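Local coordinates for gene 2 protein (PDB 5C12) that forms the nuclease domain of the large terminase subunit of phage Sf6, which cuts viral DNA during packaging and holds magnesium in its active site, at residues Q171-L176 with N249-L254; D99-D104 with E118-K123; Q222-F225 with L231-M234; L199-E204 with K209-L214; D52-D55 with A60-Y63. The protein carries 1 engineered substitution. All blocks are in the same frame, centred on the assembly; numbering follows the deposited sequence.

Contact 1 (Q171-L176 with N249-L254). With MG (magnesium ion), chain C.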
# COMPACT_ATOMS: atom_id res chain seq x y z
N GLN A 171 -4.92 8.97 -3.89
CA GLN A 171 -4.16 8.69 -5.10
C GLN A 171 -3.58 7.29 -5.09
O GLN A 171 -3.71 6.54 -6.06
CB GLN A 171 -3.04 9.71 -5.24
CG GLN A 171 -2.11 9.49 -6.41
CD GLN A 171 -1.07 10.57 -6.47
OE1 GLN A 171 -0.63 11.08 -5.43
NE2 GLN A 171 -0.67 10.93 -7.67
N PHE A 172 -2.93 6.91 -4.00
CA PHE A 172 -2.25 5.62 -3.99
C PHE A 172 -3.16 4.46 -3.70
O PHE A 172 -2.90 3.36 -4.21
CB PHE A 172 -0.97 5.68 -3.17
CG PHE A 172 0.05 6.55 -3.83
CD1 PHE A 172 0.65 6.13 -5.01
CD2 PHE A 172 0.29 7.84 -3.39
CE1 PHE A 172 1.53 6.92 -5.67
CE2 PHE A 172 1.18 8.65 -4.06
CZ PHE A 172 1.80 8.20 -5.21
N TYR A 173 -4.26 4.65 -2.96
CA TYR A 173 -5.24 3.57 -2.84
C TYR A 173 -5.89 3.31 -4.20
O TYR A 173 -6.17 2.16 -4.55
CB TYR A 173 -6.31 3.85 -1.78
CG TYR A 173 -6.07 3.11 -0.48
CD1 TYR A 173 -6.04 1.73 -0.46
CD2 TYR A 173 -5.87 3.79 0.74
CE1 TYR A 173 -5.83 1.05 0.67
CE2 TYR A 173 -5.64 3.10 1.90
CZ TYR A 173 -5.62 1.71 1.86
OH TYR A 173 -5.38 0.99 3.00
N TYR A 174 -6.13 4.36 -5.00
CA TYR A 174 -6.68 4.14 -6.34
C TYR A 174 -5.64 3.58 -7.31
O TYR A 174 -6.00 2.88 -8.25
CB TYR A 174 -7.33 5.42 -6.88
CG TYR A 174 -8.76 5.55 -6.45
CD1 TYR A 174 -9.77 4.87 -7.13
CD2 TYR A 174 -9.13 6.30 -5.33
CE1 TYR A 174 -11.09 4.96 -6.72
CE2 TYR A 174 -10.44 6.39 -4.92
CZ TYR A 174 -11.42 5.72 -5.62
OH TYR A 174 -12.74 5.81 -5.21
N ALA A 175 -4.35 3.87 -7.09
CA ALA A 175 -3.31 3.22 -7.87
C ALA A 175 -3.40 1.72 -7.64
O ALA A 175 -3.31 0.92 -8.58
CB ALA A 175 -1.92 3.75 -7.46
N LEU A 176 -3.59 1.36 -6.39
CA LEU A 176 -3.74 -0.05 -6.01
C LEU A 176 -5.00 -0.63 -6.66
O LEU A 176 -4.97 -1.70 -7.28
CB LEU A 176 -3.78 -0.17 -4.50
CG LEU A 176 -4.08 -1.53 -3.87
CD1 LEU A 176 -3.06 -2.53 -4.39
CD2 LEU A 176 -4.04 -1.42 -2.36
N ASN A 249 -4.09 -1.50 8.92
CA ASN A 249 -2.66 -1.23 8.78
C ASN A 249 -1.98 -2.04 7.69
O ASN A 249 -1.00 -1.57 7.10
CB ASN A 249 -1.93 -1.49 10.08
CG ASN A 249 -2.68 -0.98 11.27
OD1 ASN A 249 -2.65 0.20 11.55
ND2 ASN A 249 -3.37 -1.87 11.99
N LEU A 250 -2.45 -3.26 7.42
CA LEU A 250 -1.88 -4.05 6.34
C LEU A 250 -2.22 -3.41 4.99
O LEU A 250 -1.37 -3.29 4.11
CB LEU A 250 -2.37 -5.49 6.38
CG LEU A 250 -2.17 -6.28 7.65
CD1 LEU A 250 -2.87 -7.61 7.51
CD2 LEU A 250 -0.68 -6.44 7.92
N ALA A 251 -3.50 -3.03 4.83
CA ALA A 251 -3.94 -2.34 3.61
C ALA A 251 -3.17 -1.05 3.39
O ALA A 251 -2.74 -0.77 2.28
CB ALA A 251 -5.45 -2.03 3.68
N ASP A 252 -2.97 -0.29 4.46
CA ASP A 252 -2.26 0.99 4.33
C ASP A 252 -0.80 0.78 3.93
O ASP A 252 -0.24 1.55 3.16
CB ASP A 252 -2.31 1.77 5.65
CG ASP A 252 -3.66 2.42 5.92
OD1 ASP A 252 -4.59 2.39 5.08
OD2 ASP A 252 -3.80 2.97 7.03
N ALA A 253 -0.18 -0.24 4.50
CA ALA A 253 1.21 -0.58 4.19
C ALA A 253 1.33 -0.93 2.70
O ALA A 253 2.22 -0.45 1.99
CB ALA A 253 1.67 -1.72 5.07
N LEU A 254 0.38 -1.72 2.20
CA LEU A 254 0.41 -2.09 0.79
C LEU A 254 0.19 -0.86 -0.09
O LEU A 254 0.86 -0.68 -1.11
CB LEU A 254 -0.62 -3.20 0.52
CG LEU A 254 -0.70 -3.60 -0.96
CD1 LEU A 254 0.59 -4.20 -1.45
CD2 LEU A 254 -1.87 -4.55 -1.16
MG MG C . -2.71 3.31 8.90
O HOH W 1 -3.75 1.86 9.96
O HOH W 2 -1.75 4.79 7.65
O HOH W 3 -1.95 4.01 10.49
O HOH W 4 -4.21 4.69 9.29

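Contact 2 (D99-D104 with E118-K123). With MG (magnesium ion), chain B.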
# COMPACT_ATOMS: atom_id res chain seq x y z
N ASP A 99 14.86 -1.69 -2.15
CA ASP A 99 15.54 -0.53 -2.72
C ASP A 99 14.96 0.74 -2.12
O ASP A 99 15.66 1.74 -1.99
CB ASP A 99 15.36 -0.53 -4.24
CG ASP A 99 15.99 -1.73 -4.89
OD1 ASP A 99 17.22 -1.88 -4.79
OD2 ASP A 99 15.28 -2.55 -5.49
N HIS A 100 13.68 0.71 -1.76
CA HIS A 100 12.96 1.86 -1.26
C HIS A 100 12.07 1.43 -0.11
O HIS A 100 11.37 0.43 -0.20
CB HIS A 100 12.09 2.45 -2.37
CG HIS A 100 12.84 2.77 -3.61
ND1 HIS A 100 13.70 3.84 -3.72
CD2 HIS A 100 12.87 2.15 -4.82
CE1 HIS A 100 14.22 3.87 -4.93
NE2 HIS A 100 13.72 2.86 -5.62
N TYR A 101 12.06 2.22 0.94
CA TYR A 101 11.22 2.00 2.11
C TYR A 101 10.44 3.27 2.37
O TYR A 101 11.01 4.36 2.36
CB TYR A 101 12.10 1.72 3.31
CG TYR A 101 11.42 1.65 4.64
CD1 TYR A 101 11.38 2.75 5.47
CD2 TYR A 101 10.90 0.45 5.12
CE1 TYR A 101 10.80 2.69 6.71
CE2 TYR A 101 10.32 0.38 6.36
CZ TYR A 101 10.28 1.51 7.16
OH TYR A 101 9.74 1.48 8.42
N LEU A 102 9.14 3.11 2.62
CA LEU A 102 8.28 4.21 3.02
C LEU A 102 7.64 3.90 4.36
O LEU A 102 7.48 2.73 4.73
CB LEU A 102 7.19 4.47 1.99
CG LEU A 102 7.66 4.73 0.55
CD1 LEU A 102 7.67 3.42 -0.22
CD2 LEU A 102 6.76 5.74 -0.14
N TRP A 103 7.25 4.94 5.09
CA TRP A 103 6.45 4.73 6.28
C TRP A 103 5.51 5.90 6.47
O TRP A 103 5.79 7.00 6.00
CB TRP A 103 7.33 4.53 7.52
CG TRP A 103 7.81 5.80 8.16
CD1 TRP A 103 7.28 6.41 9.25
CD2 TRP A 103 8.93 6.61 7.75
NE1 TRP A 103 7.98 7.55 9.54
CE2 TRP A 103 8.99 7.70 8.63
CE3 TRP A 103 9.85 6.53 6.71
CZ2 TRP A 103 9.95 8.70 8.51
CZ3 TRP A 103 10.79 7.53 6.57
CH2 TRP A 103 10.84 8.59 7.48
N ASP A 104 4.41 5.65 7.18
CA ASP A 104 3.42 6.67 7.43
C ASP A 104 3.91 7.61 8.51
O ASP A 104 4.11 7.23 9.66
CB ASP A 104 2.10 6.02 7.84
CG ASP A 104 1.02 7.02 8.20
OD1 ASP A 104 1.17 8.23 7.93
OD2 ASP A 104 0.00 6.59 8.78
N GLU A 118 19.21 5.50 10.44
CA GLU A 118 20.20 4.72 11.19
C GLU A 118 20.12 3.24 10.83
O GLU A 118 21.14 2.55 10.69
CB GLU A 118 20.02 4.89 12.71
CG GLU A 118 20.36 6.27 13.27
CD GLU A 118 20.02 6.44 14.77
OE1 GLU A 118 19.37 5.53 15.34
OE2 GLU A 118 20.40 7.48 15.37
N ALA A 119 18.90 2.75 10.66
CA ALA A 119 18.73 1.33 10.43
C ALA A 119 19.30 0.93 9.08
O ALA A 119 19.80 -0.20 8.91
CB ALA A 119 17.27 0.98 10.51
N PHE A 120 19.25 1.85 8.13
CA PHE A 120 19.68 1.60 6.76
C PHE A 120 21.11 2.11 6.51
O PHE A 120 21.56 2.09 5.38
CB PHE A 120 18.72 2.26 5.77
CG PHE A 120 17.31 1.71 5.79
CD1 PHE A 120 17.05 0.37 6.07
CD2 PHE A 120 16.24 2.54 5.53
CE1 PHE A 120 15.76 -0.12 6.07
CE2 PHE A 120 14.93 2.05 5.52
CZ PHE A 120 14.70 0.73 5.82
N SER A 121 21.81 2.57 7.56
CA SER A 121 23.16 3.10 7.38
C SER A 121 24.04 2.05 6.68
O SER A 121 24.03 0.87 7.04
CB SER A 121 23.74 3.54 8.72
OG SER A 121 24.00 2.45 9.58
N GLY A 122 24.75 2.48 5.65
CA GLY A 122 25.64 1.59 4.91
C GLY A 122 24.95 0.72 3.88
O GLY A 122 25.58 -0.15 3.27
N LYS A 123 23.66 0.93 3.67
CA LYS A 123 22.91 0.13 2.72
C LYS A 123 22.22 1.02 1.71
O LYS A 123 21.83 2.15 2.01
CB LYS A 123 21.89 -0.71 3.46
CG LYS A 123 22.51 -1.63 4.48
CD LYS A 123 21.47 -2.39 5.28
CE LYS A 123 22.09 -3.52 6.08
NZ LYS A 123 23.04 -3.02 7.13
MG MG B . -1.19 5.10 9.45
O HOH W 2 -1.75 4.79 7.65
O HOH W 3 -1.95 4.01 10.49

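Contact 3 (Q222-F225 with L231-M234)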
# COMPACT_ATOMS: atom_id res chain seq x y z
N GLN A 222 -13.03 2.67 1.90
CA GLN A 222 -14.24 3.26 1.33
C GLN A 222 -14.07 4.71 0.91
O GLN A 222 -13.40 5.49 1.58
CB GLN A 222 -15.40 3.19 2.33
CG GLN A 222 -15.95 1.81 2.54
CD GLN A 222 -16.98 1.79 3.64
OE1 GLN A 222 -17.02 0.86 4.44
NE2 GLN A 222 -17.84 2.81 3.67
N ARG A 223 -14.74 5.06 -0.17
CA ARG A 223 -14.84 6.44 -0.60
C ARG A 223 -15.74 7.23 0.35
O ARG A 223 -16.62 6.65 1.01
CB ARG A 223 -15.40 6.45 -2.03
CG ARG A 223 -15.35 7.77 -2.75
CD ARG A 223 -15.84 7.61 -4.19
NE ARG A 223 -16.19 8.90 -4.77
CZ ARG A 223 -16.85 9.06 -5.91
NH1 ARG A 223 -17.23 8.00 -6.62
NH2 ARG A 223 -17.12 10.28 -6.35
N LYS A 224 -15.52 8.54 0.46
CA LYS A 224 -16.44 9.39 1.21
C LYS A 224 -16.78 10.61 0.37
O LYS A 224 -16.00 10.98 -0.51
CB LYS A 224 -15.83 9.84 2.54
CG LYS A 224 -14.75 10.88 2.38
CD LYS A 224 -14.12 11.32 3.69
CE LYS A 224 -15.08 12.16 4.50
NZ LYS A 224 -14.37 12.79 5.64
N PHE A 225 -17.91 11.23 0.69
CA PHE A 225 -18.38 12.44 0.02
C PHE A 225 -17.31 13.52 0.08
O PHE A 225 -16.71 13.76 1.13
CB PHE A 225 -19.63 12.99 0.72
CG PHE A 225 -20.81 12.08 0.69
CD1 PHE A 225 -21.09 11.29 -0.42
CD2 PHE A 225 -21.67 12.01 1.79
CE1 PHE A 225 -22.19 10.45 -0.44
CE2 PHE A 225 -22.77 11.17 1.78
CZ PHE A 225 -23.03 10.39 0.66
N LEU A 231 -11.89 12.58 -5.50
CA LEU A 231 -11.90 11.27 -4.86
C LEU A 231 -11.22 11.42 -3.51
O LEU A 231 -10.10 11.93 -3.41
CB LEU A 231 -11.20 10.22 -5.72
CG LEU A 231 -11.94 9.88 -7.03
CD1 LEU A 231 -11.07 8.96 -7.88
CD2 LEU A 231 -13.31 9.28 -6.78
N GLU A 232 -11.89 10.95 -2.47
CA GLU A 232 -11.37 11.01 -1.12
C GLU A 232 -11.86 9.77 -0.39
O GLU A 232 -12.97 9.30 -0.65
CB GLU A 232 -11.85 12.28 -0.42
CG GLU A 232 -11.22 12.50 0.94
CD GLU A 232 -11.72 13.74 1.67
OE1 GLU A 232 -12.59 14.48 1.13
OE2 GLU A 232 -11.26 13.96 2.81
N LEU A 233 -11.04 9.24 0.50
CA LEU A 233 -11.37 8.03 1.25
C LEU A 233 -11.67 8.34 2.71
O LEU A 233 -11.23 9.35 3.24
CB LEU A 233 -10.22 7.04 1.17
CG LEU A 233 -9.90 6.64 -0.27
CD1 LEU A 233 -8.67 5.76 -0.27
CD2 LEU A 233 -11.08 5.97 -0.95
N MET A 234 -12.44 7.47 3.36
CA MET A 234 -12.63 7.58 4.79
C MET A 234 -11.28 7.39 5.47
O MET A 234 -10.47 6.56 5.05
CB MET A 234 -13.59 6.51 5.30
CG MET A 234 -15.02 6.67 4.87
SD MET A 234 -16.09 5.43 5.65
CE MET A 234 -15.67 5.63 7.37
O HOH W 5 -11.45 4.01 3.96
O HOH W 6 -14.83 10.92 -3.05
O HOH W 7 -14.51 15.39 2.66

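Contact 4 (L199-E204 with K209-L214)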
# COMPACT_ATOMS: atom_id res chain seq x y z
N LEU A 199 -1.01 -6.14 -10.48
CA LEU A 199 -0.48 -6.47 -9.17
C LEU A 199 -0.86 -7.91 -8.88
O LEU A 199 -2.03 -8.29 -9.02
CB LEU A 199 -1.03 -5.56 -8.09
CG LEU A 199 -0.20 -5.65 -6.80
CD1 LEU A 199 1.18 -5.04 -6.99
CD2 LEU A 199 -0.96 -4.98 -5.65
N SER A 200 0.13 -8.73 -8.58
CA SER A 200 -0.04 -10.12 -8.21
C SER A 200 0.32 -10.34 -6.76
O SER A 200 1.30 -9.78 -6.25
CB SER A 200 0.84 -11.01 -9.09
OG SER A 200 0.63 -12.39 -8.78
N PHE A 201 -0.46 -11.16 -6.06
CA PHE A 201 -0.07 -11.60 -4.73
C PHE A 201 0.60 -12.97 -4.78
O PHE A 201 0.00 -13.95 -5.18
CB PHE A 201 -1.27 -11.63 -3.78
CG PHE A 201 -1.94 -10.30 -3.63
CD1 PHE A 201 -1.38 -9.33 -2.82
CD2 PHE A 201 -3.11 -10.03 -4.32
CE1 PHE A 201 -1.99 -8.09 -2.71
CE2 PHE A 201 -3.71 -8.80 -4.21
CZ PHE A 201 -3.15 -7.83 -3.40
N ASP A 202 1.86 -13.05 -4.40
CA ASP A 202 2.54 -14.34 -4.34
C ASP A 202 2.08 -15.09 -3.10
O ASP A 202 2.60 -14.89 -2.00
CB ASP A 202 4.05 -14.12 -4.35
CG ASP A 202 4.83 -15.41 -4.49
OD1 ASP A 202 4.34 -16.48 -4.08
OD2 ASP A 202 5.97 -15.33 -4.99
N LYS A 203 1.07 -15.94 -3.27
CA LYS A 203 0.42 -16.56 -2.14
C LYS A 203 1.37 -17.44 -1.32
O LYS A 203 1.34 -17.42 -0.10
CB LYS A 203 -0.80 -17.38 -2.59
CG LYS A 203 -1.55 -18.05 -1.43
CD LYS A 203 -2.84 -18.72 -1.89
CE LYS A 203 -3.61 -19.28 -0.70
NZ LYS A 203 -4.90 -19.90 -1.10
N GLU A 204 2.24 -18.19 -2.00
CA GLU A 204 3.18 -19.05 -1.29
C GLU A 204 4.15 -18.23 -0.45
O GLU A 204 4.46 -18.60 0.68
CB GLU A 204 3.97 -19.92 -2.26
CG GLU A 204 4.83 -20.96 -1.56
CD GLU A 204 5.55 -21.87 -2.53
OE1 GLU A 204 4.92 -22.32 -3.51
OE2 GLU A 204 6.76 -22.13 -2.32
N LYS A 209 -2.73 -17.10 5.51
CA LYS A 209 -3.34 -16.44 6.66
C LYS A 209 -3.20 -14.92 6.55
O LYS A 209 -4.18 -14.18 6.68
CB LYS A 209 -2.69 -16.95 7.96
CG LYS A 209 -3.02 -16.16 9.20
CD LYS A 209 -4.34 -16.55 9.80
CE LYS A 209 -4.35 -16.29 11.30
NZ LYS A 209 -5.70 -16.47 11.89
N MET A 210 -1.99 -14.46 6.29
CA MET A 210 -1.76 -13.03 6.18
C MET A 210 -2.42 -12.46 4.92
O MET A 210 -2.88 -11.31 4.92
CB MET A 210 -0.26 -12.69 6.22
CG MET A 210 0.40 -12.87 7.60
SD MET A 210 -0.52 -12.06 8.92
CE MET A 210 -0.50 -10.39 8.38
N LEU A 211 -2.47 -13.23 3.85
CA LEU A 211 -3.11 -12.75 2.64
C LEU A 211 -4.60 -12.51 2.89
O LEU A 211 -5.15 -11.49 2.46
CB LEU A 211 -2.90 -13.73 1.48
CG LEU A 211 -3.35 -13.25 0.10
CD1 LEU A 211 -2.61 -12.01 -0.32
CD2 LEU A 211 -3.16 -14.39 -0.93
N GLU A 212 -5.26 -13.44 3.57
CA GLU A 212 -6.67 -13.31 3.95
C GLU A 212 -6.89 -12.08 4.85
O GLU A 212 -7.88 -11.37 4.70
CB GLU A 212 -7.19 -14.57 4.64
CG GLU A 212 -8.63 -14.43 5.10
CD GLU A 212 -9.52 -13.96 3.97
OE1 GLU A 212 -9.40 -14.55 2.87
OE2 GLU A 212 -10.32 -12.99 4.15
N LYS A 213 -5.99 -11.85 5.81
CA LYS A 213 -6.14 -10.67 6.67
C LYS A 213 -6.06 -9.38 5.86
O LYS A 213 -6.85 -8.44 6.06
CB LYS A 213 -5.06 -10.63 7.77
CG LYS A 213 -5.17 -11.73 8.80
CD LYS A 213 -4.35 -11.33 10.02
CE LYS A 213 -4.40 -12.36 11.10
NZ LYS A 213 -3.97 -11.74 12.40
N LEU A 214 -5.11 -9.33 4.92
CA LEU A 214 -4.97 -8.19 4.04
C LEU A 214 -6.26 -7.97 3.24
O LEU A 214 -6.77 -6.86 3.15
CB LEU A 214 -3.81 -8.38 3.08
CG LEU A 214 -3.73 -7.36 1.95
CD1 LEU A 214 -3.30 -6.00 2.48
CD2 LEU A 214 -2.82 -7.83 0.80

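Contact 5 (D52-D55 with A60-Y63). With MG (magnesium ion), chain C.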
# COMPACT_ATOMS: atom_id res chain seq x y z
N ASP A 52 3.35 0.76 8.23
CA ASP A 52 2.32 1.51 8.91
C ASP A 52 2.52 1.31 10.40
O ASP A 52 2.34 0.22 10.92
CB ASP A 52 0.93 1.02 8.51
CG ASP A 52 -0.16 1.77 9.22
OD1 ASP A 52 0.10 2.24 10.35
OD2 ASP A 52 -1.25 1.93 8.66
N PRO A 53 2.94 2.37 11.11
CA PRO A 53 3.31 2.24 12.51
C PRO A 53 2.13 2.21 13.49
O PRO A 53 2.32 2.29 14.71
CB PRO A 53 4.16 3.48 12.74
CG PRO A 53 3.59 4.47 11.85
CD PRO A 53 3.16 3.74 10.59
N SER A 54 0.94 2.12 12.93
CA SER A 54 -0.33 2.07 13.67
C SER A 54 -0.78 3.49 13.89
O SER A 54 0.01 4.41 13.70
CB SER A 54 -0.25 1.29 15.00
OG SER A 54 0.33 2.04 16.05
N ASP A 55 -2.06 3.66 14.20
CA ASP A 55 -2.57 4.89 14.79
C ASP A 55 -2.49 4.59 16.27
O ASP A 55 -2.89 3.51 16.70
CB ASP A 55 -4.03 5.15 14.40
CG ASP A 55 -4.36 4.72 12.97
OD1 ASP A 55 -3.63 5.08 12.02
OD2 ASP A 55 -5.37 4.01 12.81
N ALA A 60 -1.48 -2.72 16.66
CA ALA A 60 -0.99 -3.57 15.57
C ALA A 60 -0.45 -2.77 14.40
O ALA A 60 -1.08 -1.82 13.93
CB ALA A 60 -2.07 -4.49 15.09
N LYS A 61 0.71 -3.19 13.90
CA LYS A 61 1.39 -2.47 12.85
C LYS A 61 1.42 -3.26 11.54
O LYS A 61 1.19 -4.47 11.53
CB LYS A 61 2.82 -2.18 13.28
CG LYS A 61 2.87 -1.30 14.53
CD LYS A 61 4.19 -1.31 15.23
CE LYS A 61 4.20 -0.27 16.33
NZ LYS A 61 3.11 -0.49 17.32
N GLY A 62 1.72 -2.59 10.45
CA GLY A 62 1.71 -3.24 9.15
C GLY A 62 3.00 -3.07 8.38
O GLY A 62 3.71 -2.06 8.54
N TYR A 63 3.31 -4.07 7.58
CA TYR A 63 4.41 -4.03 6.63
C TYR A 63 4.00 -4.73 5.35
O TYR A 63 3.31 -5.74 5.38
CB TYR A 63 5.63 -4.72 7.22
CG TYR A 63 6.79 -4.91 6.27
CD1 TYR A 63 6.85 -5.98 5.41
CD2 TYR A 63 7.83 -4.01 6.24
CE1 TYR A 63 7.91 -6.16 4.55
CE2 TYR A 63 8.88 -4.18 5.39
CZ TYR A 63 8.93 -5.24 4.55
OH TYR A 63 10.03 -5.40 3.73
MG MG C . -2.71 3.31 8.90
O HOH W 3 -1.95 4.01 10.49
O HOH W 4 -4.21 4.69 9.29
O HOH W 2 -1.75 4.79 7.65
O HOH W 1 -3.75 1.86 9.96

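Contact 1 (Q171-L176 with N249-L254)
Y173 and L176 of helix 168-189 reach D252, A251 and L254 of helix 249-256 in a buried helix-helix contact close to the centre of the chain, next to the nuclease metal site. The two segments run nearly perpendicular, their axes at 88° and 10.5 Å apart at closest approach. Such a separation leaves the bridging to long side chains, and Y173 does most of it. Its hydroxyl donates to D252, with Y173 OH 2.6 Å from D252 OD1. The acceptor lies in the plane of the tyrosine ring and uses its anti lone pair, the one turned away from OD2, while ring and carboxylate planes stand 66° apart. OD1 also has a long, weak ion pair with R169. This division of labour leaves the other oxygen to the metal: D252 OD2 is 2.2 Å from the magnesium ion, and D52 OD2 with four waters completes six ligands. The strand order and the acidic cluster fit the RNase H-like fold of terminase nucleases, in which a late helix brings an aspartate to the metals carried at the sheet. N249, at the start of the same helix, joins at second-shell distance, since water 1 on the magnesium donates to N249 OD1 at 2.5 Å. The tyrosine hydroxyl also lies against the helix at A251, with Y173 OH 3.1 Å from A251 CB. One turn further along each helix, L176 and L254 cross at about a right angle; both L176 methyls lie near one branch, with CD1 4.0 Å from L254 CD2.

Contact 2 (D99-D104 with E118-K123)
Y101 and F120 make a T-shaped aromatic pair, and it accounts for all the close approach between strand 100-104 and the residues that end helix 113-119. F120 drives its edge at the face of Y101: the planes stand at 75° and the ring centroids are 5.2 Å apart. The touch is not over the middle of the tyrosine ring but displaced to the side nearer the backbone, since F120 CZ lies 3.6 Å from Y101 CG and F120 CE2 is 3.6 Å from Y101 CB. Y101 presents that face because its CG is anti to the backbone N (chi1 172°), which carries the ring off the strand toward the helical layer. A89 and A93 of helix 82-95 pack against the same tyrosine, and T90 against F120, so this side is closely packed.

The other side is loose. F120 is the first residue to leave the helical backbone conformation, and a type II turn follows from F120 to K123, closed by K123 N to F120 O at 2.9 Å; S121, G122 and K123 are solvent-exposed and do not touch the strand. At the far end of the strand, D104 points to the active site instead, its OD2 2.0 Å from a magnesium ion while OD1 accepts the backbone N-H of D106. The ring pair joins the end of helix 113-119 to strand 100-104 within the beta-alpha-beta unit that these two elements form with strand 126-130, whose first strand ends in a metal-binding aspartate.

Contact 3 (Q222-F225 with L231-M234)
R223 and L233 form a single backbone bridge, their CA atoms 4.2 Å apart, held by two hydrogen bonds of equal straightness (165° at hydrogen): M234 N to Q222 O at 2.8 Å and K224 N to E232 O at 2.9 Å. They differ at the acceptor. The M234 donor lies almost on the line of the Q222 carbonyl, whereas the K224 donor is tilted 29° from the plane of the E232 carbonyl. L233 CA adds a CA-H...O contact to Q222 O at 3.3 Å.

Side chains pack along the bridge. Q222 and M234 lie side by side and point the same way, with NE2 3.7 Å from SD. R223 is extended from CG to NE, which lays its guanidinium under L231: CD2 stands over one face, off toward the rim, 3.5 Å from R223 NE. Water 6 meets that group in plane at its edge, accepts from R223 NE and from E232 N, and so ties the two segments together. K224 has its CG between backbone N and carbonyl carbon (chi1 73°), sending the chain obliquely across E232; K224 CD comes within 3.5 Å of L233 O. The lysine NZ goes on to a salt bridge with E238, while E232 OE2 forms a salt bridge with R166 and OE1 a hydrogen bond with N226. Water 7 donates to E232 OE1 at 2.6 Å and also to F225 O.

The bridge closes a short excursion in the connection between helix 208-218 and helix 236-243. L231 and L233 pack on Y174 of helix 168-189, and M234 rests on M239 of helix 236-243.

Contact 4 (L199-E204 with K209-L214)
The F201 ring is the flat group of this contact, and L211 and L214 both approach it obliquely, from the helix 208-218 that follows. L211 works near the root of the ring, with CD1 3.7 Å from F201 CB and 3.8 Å from F201 CG. L214 works farther out, its CD2 3.6 Å from F201 CE1. F215 adds an edge-to-face ring contact to F201. The two leucines are three residues apart, so they leave the same side of the helix, and both have CG anti to the backbone N (chi1 -172° for L211, 169° for L214), which brings one methyl of each to F201. The branches of L211 are shared out: CD1 takes the aromatic side chain, while CD2 meets the aliphatic stem of K203, the two side chains crossing at about a right angle with K203 CG 4.0 Å from L211 CD2.

In the fold, F201 belongs to strand 200-201, an edge strand of the six-stranded mixed sheet that runs parallel to strand 70-77. The chain leaves this strand, makes the short helix 203-206 and turns into helix 208-218, which comes back over F201; the contact therefore joins the edge strand to the second of the two helices that follow it. D202 sits at the N-cap of helix 203-206, where its OD1 accepts the backbone N-H of A205, and the extended K203 carries NZ to a salt bridge with E208. L254 of helix 249-256, L180 of helix 168-189 and V71 of strand 70-77 also touch F201. The side chain of L214, which touches L254 as well, is about 11 Å from a bound magnesium ion.

Contact 5 (D52-D55 with A60-Y63)
D52, which pairs with G62 across this contact, carries a carboxylate oxygen gripped from two sides: S54 N lies 2.7 Å from D52 OD1 and meets it nearly along the C-O axis, and water 3 is close enough to donate to the same atom. The S54 bond makes an Asx turn, which, together with the metal bond, helps fix the rotation of the carboxylate; D52 OD2 binds the magnesium ion at 2.0 Å. With CG anti to the backbone N (chi1 179°), the group projects from the end of its strand toward that ion.

The backbone that bears it is held by two bonds of an antiparallel hydrogen-bonded pair. G62 N to D52 O is 2.9 Å and 171° at hydrogen; D52 N to G62 O is 2.9 Å too, and G62 O also accepts from H51 ND1. In RNase H-like nucleases the first strand of the sheet carries a metal-binding aspartate beside the antiparallel second strand, and here strands 47-52 and 61-67 take these places. Past the bridge S54 takes positive phi (87°) and still leans on the other segment, its CB 3.4 Å from A60 O.

K61 lies along this turn, its CB 3.4 Å from D52 O and its CE 3.6 Å from P53 O, while NZ continues to the carbonyl oxygens of G57, D59 and M80. D55 stays at second-shell range, receiving water 4 of the magnesium shell on OD1 at 2.8 Å, while its OD2 is hydrogen-bonded to S247 OG.

Along the chain contact 5 comes first, then contact 2, while contacts 4 and 3 follow in that order inside the span of contact 1. Contacts 2, 4 and 5 reach the same mixed sheet: 5 pairs its first two strands, 2 lies on strand 100-104, and 4 uses edge strand 200-201. Contacts 1 and 5, about 13 Å apart between centres, share a magnesium ion and touch directly; D104 of contact 2 binds a second, very close magnesium position, probably an alternative to the first. Contacts 3 and 4 both touch contact 1 but lie about 25 Å apart between centres. Contacts 1, 2 and 5 supply metal-binding aspartates, while 3 and 4 pack on contact 1 away from the metal.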